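Local coordinates for kelch domain-containing protein (Colletotrichum graminicola M1.001, PDB 5C86) that is a fungal copper alcohol oxidase of the galactose oxidase and glyoxal oxidase (AA5) family, probably oxidising alcohols to aldehydes, modelled here without its copper, at residues Leu29-Gly34 against Ser106-Leu111; Trp180-Lys185 against Gly234-Tyr239; Gly295-Met300 against Asp305-Leu310; Val386-Ser391 against Asp441-Thr446. All blocks are in the same frame, centred on the assembly; numbering follows the deposited sequence. Where two conformers were deposited one is given.

Contact 1 (Leu29-Gly34 against Ser106-Leu111)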
loop_
_atom_site.group_PDB
_atom_site.type_symbol
_atom_site.label_atom_id
_atom_site.label_comp_id
_atom_site.label_asym_id
_atom_site.label_seq_id
_atom_site.Cartn_x
_atom_site.Cartn_y
_atom_site.Cartn_z
ATOM N N LEU A 29 -2.066 -5.299 -11.940
ATOM C CA LEU A 29 -3.540 -5.343 -12.131
ATOM C C LEU A 29 -4.155 -4.016 -11.726
ATOM O O LEU A 29 -3.889 -3.536 -10.618
ATOM C CB LEU A 29 -4.215 -6.450 -11.340
ATOM C CG LEU A 29 -5.730 -6.718 -11.449
ATOM C CD1 LEU A 29 -6.071 -7.171 -12.840
ATOM C CD2 LEU A 29 -6.100 -7.780 -10.482
ATOM N N VAL A 30 -4.942 -3.420 -12.611
ATOM C CA VAL A 30 -5.595 -2.150 -12.325
ATOM C C VAL A 30 -7.119 -2.281 -12.471
ATOM O O VAL A 30 -7.596 -3.091 -13.302
ATOM C CB VAL A 30 -5.040 -1.015 -13.155
ATOM C CG1 VAL A 30 -3.528 -1.067 -13.233
ATOM C CG2 VAL A 30 -5.647 -0.978 -14.577
ATOM N N TRP A 31 -7.855 -1.456 -11.746
ATOM C CA TRP A 31 -9.304 -1.414 -11.977
ATOM C C TRP A 31 -9.863 -0.046 -11.676
ATOM O O TRP A 31 -9.299 0.755 -10.958
ATOM C CB TRP A 31 -10.068 -2.461 -11.221
ATOM C CG TRP A 31 -10.180 -2.373 -9.717
ATOM C CD1 TRP A 31 -11.150 -1.728 -9.030
ATOM C CD2 TRP A 31 -9.319 -2.975 -8.733
ATOM N NE1 TRP A 31 -11.012 -1.912 -7.698
ATOM C CE2 TRP A 31 -9.869 -2.657 -7.486
ATOM C CE3 TRP A 31 -8.137 -3.735 -8.794
ATOM C CZ2 TRP A 31 -9.311 -3.071 -6.260
ATOM C CZ3 TRP A 31 -7.557 -4.164 -7.564
ATOM C CH2 TRP A 31 -8.176 -3.852 -6.325
ATOM N N SER A 32 -11.037 0.254 -12.278
ATOM C CA SER A 32 -11.745 1.562 -12.119
ATOM C C SER A 32 -13.000 1.313 -11.340
ATOM O O SER A 32 -13.098 1.605 -10.144
ATOM C CB SER A 32 -11.984 2.202 -13.468
ATOM O OG SER A 32 -12.619 1.265 -14.406
ATOM N N SER A 33 -14.037 0.750 -11.998
ATOM C CA SER A 33 -15.399 0.659 -11.490
ATOM C C SER A 33 -16.185 -0.151 -12.546
ATOM O O SER A 33 -15.570 -0.722 -13.472
ATOM C CB SER A 33 -16.033 2.042 -11.400
ATOM O OG SER A 33 -16.045 2.635 -12.659
ATOM N N GLY A 34 -17.508 -0.004 -12.470
ATOM C CA GLY A 34 -18.387 -0.515 -13.576
ATOM C C GLY A 34 -18.333 0.218 -14.859
ATOM O O GLY A 34 -19.036 -0.202 -15.806
ATOM N N SER A 106 -8.727 -14.573 -14.504
ATOM C CA SER A 106 -9.857 -15.349 -14.116
ATOM C C SER A 106 -10.909 -14.498 -13.340
ATOM O O SER A 106 -10.607 -13.373 -12.898
ATOM C CB SER A 106 -9.376 -16.574 -13.347
ATOM O OG SER A 106 -8.949 -16.345 -11.986
ATOM N N PRO A 107 -12.126 -15.037 -13.117
ATOM C CA PRO A 107 -13.169 -14.210 -12.490
ATOM C C PRO A 107 -12.897 -13.945 -11.014
ATOM O O PRO A 107 -12.461 -14.834 -10.283
ATOM C CB PRO A 107 -14.448 -15.045 -12.673
ATOM C CG PRO A 107 -14.148 -15.915 -13.912
ATOM C CD PRO A 107 -12.701 -16.264 -13.760
ATOM N N TRP A 108 -13.226 -12.737 -10.573
ATOM C CA TRP A 108 -13.292 -12.485 -9.143
ATOM C C TRP A 108 -14.437 -13.300 -8.629
ATOM O O TRP A 108 -15.513 -13.377 -9.294
ATOM C CB TRP A 108 -13.562 -11.008 -8.875
ATOM C CG TRP A 108 -12.365 -10.110 -9.215
ATOM C CD1 TRP A 108 -11.884 -9.749 -10.404
ATOM C CD2 TRP A 108 -11.490 -9.500 -8.218
ATOM N NE1 TRP A 108 -10.749 -8.933 -10.248
ATOM C CE2 TRP A 108 -10.532 -8.786 -8.908
ATOM C CE3 TRP A 108 -11.479 -9.513 -6.846
ATOM C CZ2 TRP A 108 -9.511 -8.075 -8.251
ATOM C CZ3 TRP A 108 -10.534 -8.817 -6.212
ATOM C CH2 TRP A 108 -9.562 -8.118 -6.908
ATOM N N THR A 109 -14.324 -13.869 -7.485
ATOM C CA THR A 109 -15.447 -14.636 -6.928
ATOM C C THR A 109 -15.949 -14.082 -5.605
ATOM O O THR A 109 -15.235 -13.392 -4.883
ATOM C CB THR A 109 -15.001 -16.097 -6.808
ATOM O OG1 THR A 109 -13.974 -16.233 -5.792
ATOM C CG2 THR A 109 -14.550 -16.625 -8.158
ATOM N N PRO A 110 -17.170 -14.420 -5.167
ATOM C CA PRO A 110 -17.688 -13.851 -3.979
ATOM C C PRO A 110 -17.273 -14.520 -2.737
ATOM O O PRO A 110 -17.085 -15.725 -2.677
ATOM C CB PRO A 110 -19.249 -14.016 -4.146
ATOM C CG PRO A 110 -19.334 -15.203 -4.993
ATOM C CD PRO A 110 -18.223 -15.074 -5.976
ATOM N N LEU A 111 -17.106 -13.729 -1.715
ATOM C CA LEU A 111 -17.026 -14.128 -0.355
ATOM C C LEU A 111 -18.218 -13.621 0.393
ATOM O O LEU A 111 -19.064 -12.973 -0.206
ATOM C CB LEU A 111 -15.676 -13.694 0.270
ATOM C CG LEU A 111 -14.390 -14.298 -0.347
ATOM C CD1 LEU A 111 -13.143 -13.760 0.367
ATOM C CD2 LEU A 111 -14.361 -15.802 -0.221
#
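Leu29 reaches the indole of Trp108 with one methyl group. The backbones are far apart: the CA atoms of Leu29 and Ser106 are 12.0 Å from each other, so long side chains bridge the gap. In Leu29, CG lies anti to the backbone N (chi1 -177°). This turns the branched end of the side chain toward Trp108, where Leu29 CD2 comes within 4.1 Å of Trp108 CZ2. The two side chains lie alongside one another with their ends pointing opposite ways. The methyl approaches the indole obliquely.

Two residues on, Trp31 presents the face of its six-membered ring to the edge of the Trp108 six-membered ring. This is a T-shaped aromatic pair. The centroids of the two six-membered rings are 5.7 Å apart and their planes are inclined at 69°. The closest atoms are Trp31 CZ3 and Trp108 CZ2, at 4.4 Å. CZ2 of Trp108 is therefore the atom that approaches both Leu29 and Trp31. No hydrogen bond crosses the contact. Trp31 NE1 is bonded instead to the carbonyl O of Met71, which ties down the polar side of that ring. Trp108 NE1 makes a weak bond to Gln65 OE1.

All three touching residues are buried. Leu98 packs on both Leu29 and Trp108, and Val86 on both tryptophans. Strand 28-31 pairs with strands 18-21 and 47-52. Trp108 comes just before strand 109-111, the end strand of the four-stranded sheet that also holds strands 75-78, 84-87 and 95-98. The contact thus joins two successive blades of the Kelch beta-propeller, with strands 84-87 and 95-98 packed against it.

Contact 2 (Trp180-Lys185 against Gly234-Tyr239)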
loop_
_atom_site.group_PDB
_atom_site.type_symbol
_atom_site.label_atom_id
_atom_site.label_comp_id
_atom_site.label_asym_id
_atom_site.label_seq_id
_atom_site.Cartn_x
_atom_site.Cartn_y
_atom_site.Cartn_z
ATOM N N TRP A 180 -5.370 5.130 8.652
ATOM C CA TRP A 180 -3.977 4.692 8.461
ATOM C C TRP A 180 -3.775 3.414 9.341
ATOM O O TRP A 180 -3.185 3.484 10.383
ATOM C CB TRP A 180 -3.019 5.782 8.843
ATOM C CG TRP A 180 -3.141 7.085 8.173
ATOM C CD1 TRP A 180 -4.036 7.474 7.218
ATOM C CD2 TRP A 180 -2.410 8.234 8.506
ATOM N NE1 TRP A 180 -3.845 8.774 6.862
ATOM C CE2 TRP A 180 -2.854 9.300 7.672
ATOM C CE3 TRP A 180 -1.372 8.490 9.407
ATOM C CZ2 TRP A 180 -2.264 10.576 7.715
ATOM C CZ3 TRP A 180 -0.809 9.743 9.441
ATOM C CH2 TRP A 180 -1.244 10.772 8.643
ATOM N N LEU A 181 -4.260 2.290 8.897
ATOM C CA LEU A 181 -4.218 1.041 9.676
ATOM C C LEU A 181 -2.906 0.272 9.476
ATOM O O LEU A 181 -2.427 0.054 8.336
ATOM C CB LEU A 181 -5.313 0.149 9.275
ATOM C CG LEU A 181 -6.773 0.656 9.378
ATOM C CD1 LEU A 181 -7.750 -0.430 9.006
ATOM C CD2 LEU A 181 -7.040 1.175 10.772
ATOM N N TRP A 182 -2.288 -0.051 10.601
ATOM C CA TRP A 182 -1.042 -0.835 10.606
ATOM C C TRP A 182 -1.199 -2.027 11.533
ATOM O O TRP A 182 -1.217 -1.808 12.735
ATOM C CB TRP A 182 0.168 0.052 10.956
ATOM C CG TRP A 182 0.438 0.989 9.874
ATOM C CD1 TRP A 182 0.118 2.306 9.800
ATOM C CD2 TRP A 182 0.938 0.623 8.586
ATOM N NE1 TRP A 182 0.416 2.798 8.549
ATOM C CE2 TRP A 182 0.931 1.796 7.784
ATOM C CE3 TRP A 182 1.346 -0.569 8.038
ATOM C CZ2 TRP A 182 1.284 1.764 6.455
ATOM C CZ3 TRP A 182 1.714 -0.611 6.747
ATOM C CH2 TRP A 182 1.664 0.562 5.949
ATOM N N SER A 183 -1.218 -3.214 10.964
ATOM C CA SER A 183 -1.269 -4.413 11.786
ATOM C C SER A 183 -0.010 -4.636 12.564
ATOM O O SER A 183 1.128 -4.332 12.105
ATOM C CB SER A 183 -1.514 -5.607 10.935
ATOM O OG SER A 183 -2.770 -5.512 10.304
ATOM N N TRP A 184 -0.184 -5.122 13.800
ATOM C CA TRP A 184 0.937 -5.289 14.707
ATOM C C TRP A 184 0.786 -6.589 15.561
ATOM O O TRP A 184 0.049 -7.466 15.193
ATOM C CB TRP A 184 1.153 -3.994 15.505
ATOM C CG TRP A 184 2.449 -3.798 16.224
ATOM C CD1 TRP A 184 2.658 -3.489 17.611
ATOM C CD2 TRP A 184 3.774 -3.865 15.657
ATOM N NE1 TRP A 184 3.991 -3.339 17.865
ATOM C CE2 TRP A 184 4.696 -3.567 16.714
ATOM C CE3 TRP A 184 4.263 -4.075 14.360
ATOM C CZ2 TRP A 184 6.036 -3.473 16.480
ATOM C CZ3 TRP A 184 5.664 -3.973 14.139
ATOM C CH2 TRP A 184 6.506 -3.712 15.205
ATOM N N LYS A 185 1.494 -6.650 16.670
ATOM C CA LYS A 185 1.630 -7.883 17.420
ATOM C C LYS A 185 0.287 -8.397 17.904
ATOM O O LYS A 185 -0.578 -7.569 18.292
ATOM C CB LYS A 185 2.590 -7.643 18.552
ATOM C CG LYS A 185 4.011 -7.307 18.091
ATOM C CD LYS A 185 4.969 -7.017 19.259
ATOM C CE LYS A 185 6.352 -6.581 18.738
ATOM N NZ LYS A 185 7.345 -6.670 19.879
ATOM N N GLY A 234 9.522 -1.363 14.202
ATOM C CA GLY A 234 8.273 -0.729 14.514
ATOM C C GLY A 234 8.149 0.692 13.968
ATOM O O GLY A 234 7.480 1.488 14.558
ATOM N N LYS A 235 8.747 1.007 12.844
ATOM C CA LYS A 235 8.854 2.353 12.364
ATOM C C LYS A 235 7.892 2.657 11.205
ATOM O O LYS A 235 7.857 1.910 10.189
ATOM C CB LYS A 235 10.230 2.655 11.852
ATOM C CG LYS A 235 11.355 2.454 12.850
ATOM C CD LYS A 235 11.458 3.603 13.769
ATOM C CE LYS A 235 12.699 3.502 14.650
ATOM N NZ LYS A 235 12.655 4.624 15.596
ATOM N N ILE A 236 7.094 3.696 11.393
ATOM C CA ILE A 236 6.122 4.174 10.387
ATOM C C ILE A 236 6.400 5.628 10.025
ATOM O O ILE A 236 6.503 6.467 10.929
ATOM C CB ILE A 236 4.713 3.982 10.865
ATOM C CG1 ILE A 236 4.472 2.534 11.292
ATOM C CG2 ILE A 236 3.702 4.465 9.825
ATOM C CD1 ILE A 236 3.179 2.359 11.982
ATOM N N PHE A 237 6.486 5.949 8.742
ATOM C CA PHE A 237 6.649 7.315 8.293
ATOM C C PHE A 237 5.281 7.831 7.933
ATOM O O PHE A 237 4.453 7.087 7.337
ATOM C CB PHE A 237 7.483 7.302 7.016
ATOM C CG PHE A 237 7.459 8.562 6.207
ATOM C CD1 PHE A 237 8.188 9.686 6.604
ATOM C CD2 PHE A 237 6.814 8.593 5.008
ATOM C CE1 PHE A 237 8.223 10.814 5.868
ATOM C CE2 PHE A 237 6.849 9.760 4.230
ATOM C CZ PHE A 237 7.603 10.849 4.621
ATOM N N THR A 238 5.003 9.084 8.275
ATOM C CA THR A 238 3.716 9.743 7.925
ATOM C C THR A 238 3.943 11.031 7.292
ATOM O O THR A 238 4.940 11.708 7.610
ATOM C CB THR A 238 2.802 9.956 9.134
ATOM O OG1 THR A 238 3.330 11.020 9.990
ATOM C CG2 THR A 238 2.593 8.644 9.920
ATOM N N TYR A 239 3.085 11.473 6.336
ATOM C CA TYR A 239 3.334 12.705 5.595
ATOM C C TYR A 239 2.026 13.345 5.173
ATOM O O TYR A 239 1.198 12.695 4.560
ATOM C CB TYR A 239 4.164 12.466 4.307
ATOM C CG TYR A 239 4.635 13.745 3.652
ATOM C CD1 TYR A 239 5.739 14.381 4.177
ATOM C CD2 TYR A 239 3.979 14.331 2.616
ATOM C CE1 TYR A 239 6.205 15.561 3.672
ATOM C CE2 TYR A 239 4.420 15.526 2.084
ATOM C CZ TYR A 239 5.574 16.097 2.610
ATOM O OH TYR A 239 6.085 17.294 2.091
#
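Trp182 and Ile236 meet at the middle of this buried contact. Ile236 CD1 touches the root of the indole, 3.7 Å from Trp182 CG. Its other branch makes a CH-pi contact: CG2 sits over the face of the five-membered ring of Trp182, 4.3 Å from the centroid and 27° off the ring normal. The two side chains run antiparallel alongside one another, and both branches of the isoleucine are used.

Trp180 meets Thr238 at one end. Trp180 CZ3 lies 3.6 Å from Thr238 CG2, and the side chains are nearly perpendicular. At the other end the indole of Trp184 meets the backbone obliquely, with Trp184 CH2 3.5 Å from Gly234 CA. Gly234 has no side chain to hold the ring off.

Further partners hold two of the indoles. Trp182 NE1 is bonded to Ser226 OG, and Trp184 NE1 to the carbonyl O of Gly260. Lys185 CG lies over one face of Trp184, toward the rim of the ring. Met228 packs on both Trp182 and Ile236.

The segments run in opposite directions, with CA atoms 8.6 Å apart at Trp184 and Gly234, too far for backbone pairing. Strands 181-183 and 235-239 belong to two successive four-stranded antiparallel sheets. Every second residue of each segment meets a partner on the other, which packs one blade of the Kelch beta-propeller against the next.

Contact 3 (Gly295-Met300 against Asp305-Leu310)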
loop_
_atom_site.group_PDB
_atom_site.type_symbol
_atom_site.label_atom_id
_atom_site.label_comp_id
_atom_site.label_asym_id
_atom_site.label_seq_id
_atom_site.Cartn_x
_atom_site.Cartn_y
_atom_site.Cartn_z
ATOM N N GLY A 295 3.112 12.917 -6.216
ATOM C CA GLY A 295 1.809 13.506 -6.537
ATOM C C GLY A 295 1.228 14.297 -5.403
ATOM O O GLY A 295 1.918 14.814 -4.517
ATOM N N GLY A 296 -0.114 14.351 -5.405
ATOM C CA GLY A 296 -0.840 15.186 -4.455
ATOM C C GLY A 296 -0.969 16.635 -4.911
ATOM O O GLY A 296 -0.294 17.081 -5.832
ATOM N N MET A 297 -1.831 17.342 -4.222
ATOM C CA MET A 297 -2.081 18.782 -4.486
ATOM C C MET A 297 -2.029 19.587 -3.243
ATOM O O MET A 297 -2.046 19.047 -2.121
ATOM C CB MET A 297 -3.457 18.903 -5.169
ATOM C CG MET A 297 -4.638 18.580 -4.276
ATOM S SD MET A 297 -6.186 18.128 -5.097
ATOM C CE MET A 297 -6.575 19.625 -6.041
ATOM N N GLN A 298 -2.021 20.909 -3.414
ATOM C CA GLN A 298 -1.984 21.830 -2.295
ATOM C C GLN A 298 -3.327 22.119 -1.723
ATOM O O GLN A 298 -3.653 21.715 -0.611
ATOM C CB GLN A 298 -1.297 23.142 -2.739
ATOM C CG GLN A 298 0.095 22.885 -3.259
ATOM C CD GLN A 298 0.767 24.180 -3.559
ATOM O OE1 GLN A 298 0.414 24.838 -4.491
ATOM N NE2 GLN A 298 1.692 24.557 -2.735
ATOM N N LYS A 299 -4.198 22.799 -2.462
ATOM C CA LYS A 299 -5.544 23.048 -1.958
ATOM C C LYS A 299 -6.477 21.910 -2.367
ATOM O O LYS A 299 -6.708 21.683 -3.576
ATOM C CB LYS A 299 -6.025 24.407 -2.468
ATOM C CG LYS A 299 -7.479 24.761 -2.161
ATOM C CD LYS A 299 -7.689 25.059 -0.700
ATOM C CE LYS A 299 -9.085 25.620 -0.427
ATOM N NZ LYS A 299 -9.216 27.088 -0.630
ATOM N N MET A 300 -6.980 21.169 -1.394
ATOM C CA MET A 300 -7.544 19.833 -1.733
ATOM C C MET A 300 -8.973 19.985 -2.266
ATOM O O MET A 300 -9.848 20.368 -1.513
ATOM C CB MET A 300 -7.473 18.934 -0.508
ATOM C CG MET A 300 -6.024 18.565 -0.185
ATOM S SD MET A 300 -5.876 17.861 1.492
ATOM C CE MET A 300 -6.726 16.354 1.254
ATOM N N ASP A 305 -7.288 18.828 -11.293
ATOM C CA ASP A 305 -5.889 18.951 -11.660
ATOM C C ASP A 305 -5.217 20.215 -11.124
ATOM O O ASP A 305 -4.046 20.518 -11.437
ATOM C CB ASP A 305 -5.666 18.813 -13.205
ATOM C CG ASP A 305 -5.768 17.396 -13.681
ATOM O OD1 ASP A 305 -5.790 16.460 -12.874
ATOM O OD2 ASP A 305 -5.806 17.183 -14.891
ATOM N N THR A 306 -5.899 20.934 -10.250
ATOM C CA THR A 306 -5.394 22.209 -9.755
ATOM C C THR A 306 -4.336 22.007 -8.645
ATOM O O THR A 306 -4.212 20.892 -8.059
ATOM C CB THR A 306 -6.531 23.067 -9.224
ATOM O OG1 THR A 306 -7.184 22.352 -8.178
ATOM C CG2 THR A 306 -7.512 23.407 -10.398
ATOM N N THR A 307 -3.604 23.074 -8.398
ATOM C CA THR A 307 -2.420 23.139 -7.464
ATOM C C THR A 307 -1.647 21.798 -7.337
ATOM O O THR A 307 -1.398 21.320 -6.215
ATOM C CB THR A 307 -2.784 23.705 -6.105
ATOM O OG1 THR A 307 -3.729 22.893 -5.388
ATOM C CG2 THR A 307 -3.347 25.149 -6.292
ATOM N N PRO A 308 -1.296 21.232 -8.491
ATOM C CA PRO A 308 -0.635 19.959 -8.448
ATOM C C PRO A 308 0.774 20.078 -7.948
ATOM O O PRO A 308 1.493 21.049 -8.213
ATOM C CB PRO A 308 -0.704 19.487 -9.897
ATOM C CG PRO A 308 -0.490 20.788 -10.662
ATOM C CD PRO A 308 -1.361 21.755 -9.880
ATOM N N GLN A 309 1.220 19.034 -7.265
ATOM C CA GLN A 309 2.634 18.897 -6.910
ATOM C C GLN A 309 3.206 17.898 -7.939
ATOM O O GLN A 309 2.941 16.694 -7.868
ATOM C CB GLN A 309 2.784 18.447 -5.443
ATOM C CG GLN A 309 2.228 19.439 -4.438
ATOM C CD GLN A 309 3.107 20.662 -4.261
ATOM O OE1 GLN A 309 3.950 20.960 -5.154
ATOM N NE2 GLN A 309 3.061 21.282 -3.145
ATOM N N LEU A 310 4.004 18.414 -8.886
ATOM C CA LEU A 310 4.537 17.641 -9.990
ATOM C C LEU A 310 5.969 17.122 -9.769
ATOM O O LEU A 310 6.475 16.385 -10.575
ATOM C CB LEU A 310 4.541 18.504 -11.274
ATOM C CG LEU A 310 3.128 18.883 -11.678
ATOM C CD1 LEU A 310 3.245 19.740 -13.019
ATOM C CD2 LEU A 310 2.252 17.684 -11.937
HETATM O O HOH W 1 1.196 23.768 -7.483
HETATM O O HOH W 2 -6.399 23.254 -5.792
#
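A single beta bridge, Met297 with Pro308, closes a long loop within one blade of the propeller. The CA atoms of Met297 and Pro308 are 4.4 Å apart. Two backbone bonds flank the bridge: Gln309 N gives to Gly296 O at 2.9 Å, and Gln298 N to Thr307 O, also at 2.9 Å. With these bonds on either side, Met297 and Pro308 form a non-hydrogen-bonded antiparallel pair.

Thr307 adds a side-chain grip. Its OG1 stands between the backbone N and the carbonyl carbon (chi1 63°) and accepts from Lys299 N at 3.0 Å. Gln298 N makes a second, weak bond to the same OG1. A water 2.7 Å from Thr307 OG1 also binds Thr306 OG1 and donates to Lys299 O. A second water donates to Pro308 O and, at longer range, to Gln298 OE1.

The Gln298 and Gln309 side chains lie nearly perpendicular, their amide planes 59° apart, with Gln309 NE2 3.4 Å from Gln298 CG. Asn277 serves both amides: its backbone O accepts from Gln309 NE2 and its OD1 from Gln298 NE2. On the Met297 side the terminal methyl CE lies 3.4 Å from Thr306 O.

The loop links strands 291-294 and 313-316 of the antiparallel sheet 282-285, 291-294, 313-316, 321-324. Backbone bonds join it to other loops, from Gly296 to Arg332, Met297 to Gly279 and Met300 to Gly247.

Contact 4 (Val386-Ser391 against Asp441-Thr446)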
loop_
_atom_site.group_PDB
_atom_site.type_symbol
_atom_site.label_atom_id
_atom_site.label_comp_id
_atom_site.label_asym_id
_atom_site.label_seq_id
_atom_site.Cartn_x
_atom_site.Cartn_y
_atom_site.Cartn_z
ATOM N N VAL A 386 21.689 -10.726 -9.207
ATOM C CA VAL A 386 20.641 -11.664 -9.539
ATOM C C VAL A 386 20.513 -12.748 -8.407
ATOM O O VAL A 386 21.507 -13.369 -8.068
ATOM C CB VAL A 386 20.944 -12.359 -10.864
ATOM C CG1 VAL A 386 19.924 -13.418 -11.187
ATOM C CG2 VAL A 386 21.010 -11.292 -12.016
ATOM N N ILE A 387 19.287 -12.992 -7.958
ATOM C CA ILE A 387 19.016 -14.162 -7.109
ATOM C C ILE A 387 18.834 -15.359 -8.013
ATOM O O ILE A 387 17.874 -15.373 -8.840
ATOM C CB ILE A 387 17.772 -13.955 -6.234
ATOM C CG1 ILE A 387 18.038 -12.794 -5.335
ATOM C CG2 ILE A 387 17.431 -15.291 -5.471
ATOM C CD1 ILE A 387 16.825 -12.426 -4.467
ATOM N N GLN A 388 19.792 -16.309 -7.870
ATOM C CA GLN A 388 19.860 -17.597 -8.578
ATOM C C GLN A 388 18.941 -18.660 -7.962
ATOM O O GLN A 388 18.312 -19.460 -8.658
ATOM C CB GLN A 388 21.302 -18.141 -8.579
ATOM C CG GLN A 388 21.432 -19.438 -9.407
ATOM C CD GLN A 388 22.768 -20.130 -9.235
ATOM O OE1 GLN A 388 23.650 -19.637 -8.547
ATOM N NE2 GLN A 388 22.924 -21.291 -9.869
ATOM N N SER A 389 18.831 -18.666 -6.638
ATOM C CA SER A 389 17.891 -19.611 -6.014
ATOM C C SER A 389 17.376 -19.114 -4.643
ATOM O O SER A 389 18.015 -18.284 -4.023
ATOM C CB SER A 389 18.547 -21.006 -5.920
ATOM O OG SER A 389 19.610 -21.037 -5.014
ATOM N N LEU A 390 16.214 -19.609 -4.228
ATOM C CA LEU A 390 15.805 -19.580 -2.810
ATOM C C LEU A 390 15.650 -21.028 -2.394
ATOM O O LEU A 390 15.170 -21.901 -3.164
ATOM C CB LEU A 390 14.489 -18.896 -2.607
ATOM C CG LEU A 390 14.393 -17.456 -3.009
ATOM C CD1 LEU A 390 13.038 -16.903 -2.671
ATOM C CD2 LEU A 390 15.467 -16.590 -2.310
ATOM N N SER A 391 15.985 -21.297 -1.128
ATOM C CA SER A 391 15.805 -22.633 -0.588
ATOM C C SER A 391 14.396 -22.998 -0.333
ATOM O O SER A 391 14.084 -24.208 -0.134
ATOM C CB SER A 391 16.567 -22.796 0.730
ATOM O OG SER A 391 16.128 -21.842 1.664
ATOM N N ASP A 441 31.296 -18.337 0.406
ATOM C CA ASP A 441 31.720 -17.979 -0.937
ATOM C C ASP A 441 31.231 -16.640 -1.427
ATOM O O ASP A 441 31.454 -16.282 -2.590
ATOM C CB ASP A 441 31.236 -19.082 -1.855
ATOM C CG ASP A 441 29.694 -19.323 -1.796
ATOM O OD1 ASP A 441 28.937 -18.603 -1.071
ATOM O OD2 ASP A 441 29.265 -20.229 -2.540
ATOM N N GLY A 442 30.537 -15.895 -0.573
ATOM C CA GLY A 442 29.921 -14.662 -0.985
ATOM C C GLY A 442 28.773 -14.837 -1.967
ATOM O O GLY A 442 28.324 -13.825 -2.546
ATOM N N LYS A 443 28.231 -16.019 -2.083
ATOM C CA LYS A 443 27.089 -16.293 -2.992
ATOM C C LYS A 443 25.839 -16.734 -2.229
ATOM O O LYS A 443 24.718 -16.208 -2.435
ATOM C CB LYS A 443 27.452 -17.330 -4.016
ATOM C CG LYS A 443 28.465 -16.836 -5.072
ATOM C CD LYS A 443 28.786 -17.891 -6.169
ATOM C CE LYS A 443 27.659 -18.895 -6.670
ATOM N NZ LYS A 443 26.272 -18.744 -7.366
ATOM N N SER A 444 26.012 -17.607 -1.282
ATOM C CA SER A 444 24.857 -18.116 -0.571
ATOM C C SER A 444 24.821 -17.343 0.779
ATOM O O SER A 444 25.854 -17.158 1.446
ATOM C CB SER A 444 25.013 -19.602 -0.276
ATOM O OG SER A 444 24.757 -20.285 -1.506
ATOM N N PHE A 445 23.631 -16.829 1.120
ATOM C CA PHE A 445 23.379 -16.077 2.323
ATOM C C PHE A 445 22.149 -16.610 2.958
ATOM O O PHE A 445 21.129 -16.796 2.281
ATOM C CB PHE A 445 23.215 -14.624 2.066
ATOM C CG PHE A 445 24.439 -13.972 1.580
ATOM C CD1 PHE A 445 24.792 -14.100 0.254
ATOM C CD2 PHE A 445 25.246 -13.243 2.450
ATOM C CE1 PHE A 445 25.972 -13.539 -0.191
ATOM C CE2 PHE A 445 26.422 -12.675 1.990
ATOM C CZ PHE A 445 26.763 -12.883 0.666
ATOM N N THR A 446 22.149 -16.790 4.272
ATOM C CA THR A 446 20.957 -17.290 4.895
ATOM C C THR A 446 20.394 -16.205 5.814
ATOM O O THR A 446 21.119 -15.594 6.569
ATOM C CB THR A 446 21.224 -18.589 5.695
ATOM O OG1 THR A 446 21.704 -19.599 4.756
ATOM C CG2 THR A 446 19.973 -19.066 6.421
#
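Gln388 and Lys443 are the two residues that meet here, and they do so through polar ends. Gln388 OE1 lies 3.0 Å from Lys443 NZ. Gln388 was modelled in two conformers, so this approach holds for one copy and is doubtful as a lasting contact. A crystal neighbour also touches Gln388 and may influence it. In the copy described, CG is anti to the backbone N (chi1 -176°) and the chain is extended beyond it, which carries the amide across to the lysine. The two side chains pass at a slant. Lys443 bends at chi3 and chi4, and the bends bring its ammonium group nearer to the glutamine. Its chi3 of 34° is not staggered, which makes the geometry less certain still.

Clear hydrogen bonds position the lysine. Its NZ is bonded to the carbonyl O of Met405. Asp441 OD1 accepts from Lys443 N at 2.9 Å, which makes an Asx turn, and from Ser444 N at 3.1 Å. The two donors come from the same face of the carboxylate. Lys443 N stands well above its plane, and Ser444 N comes on the syn side, much nearer the plane.

Backbone pairing sets the other partner. Gln388 and Ser389 both face Thr404, a classic beta bulge. Strand 400-405 lies between strands 387-390 and 444-448 and pairs with each, in the early set domain.

The contact is small, polar and at the surface. With Met405 O bound, Lys443 NZ probably does not depend on the glutamine.

Overall arrangement
The four contacts are separate, and none touches another. Contacts 1 and 2 are both blade-to-blade, but lie on opposite sides of the chain's centre, their own centres 28 Å apart. Contact 3, a loop by comparison, has its nearest atoms about 7 Å from those of contact 2. Contact 4 is in the early set domain, its centre 44 Å from that of contact 3, and it is far from the copper ligands Tyr120, His335 and His423. The other three approach that site, where no copper is modelled. Side chain to side chain, Trp31 is about 8 Å and Trp180 about 10 Å from His423, and Met297 is about 10 Å from His335.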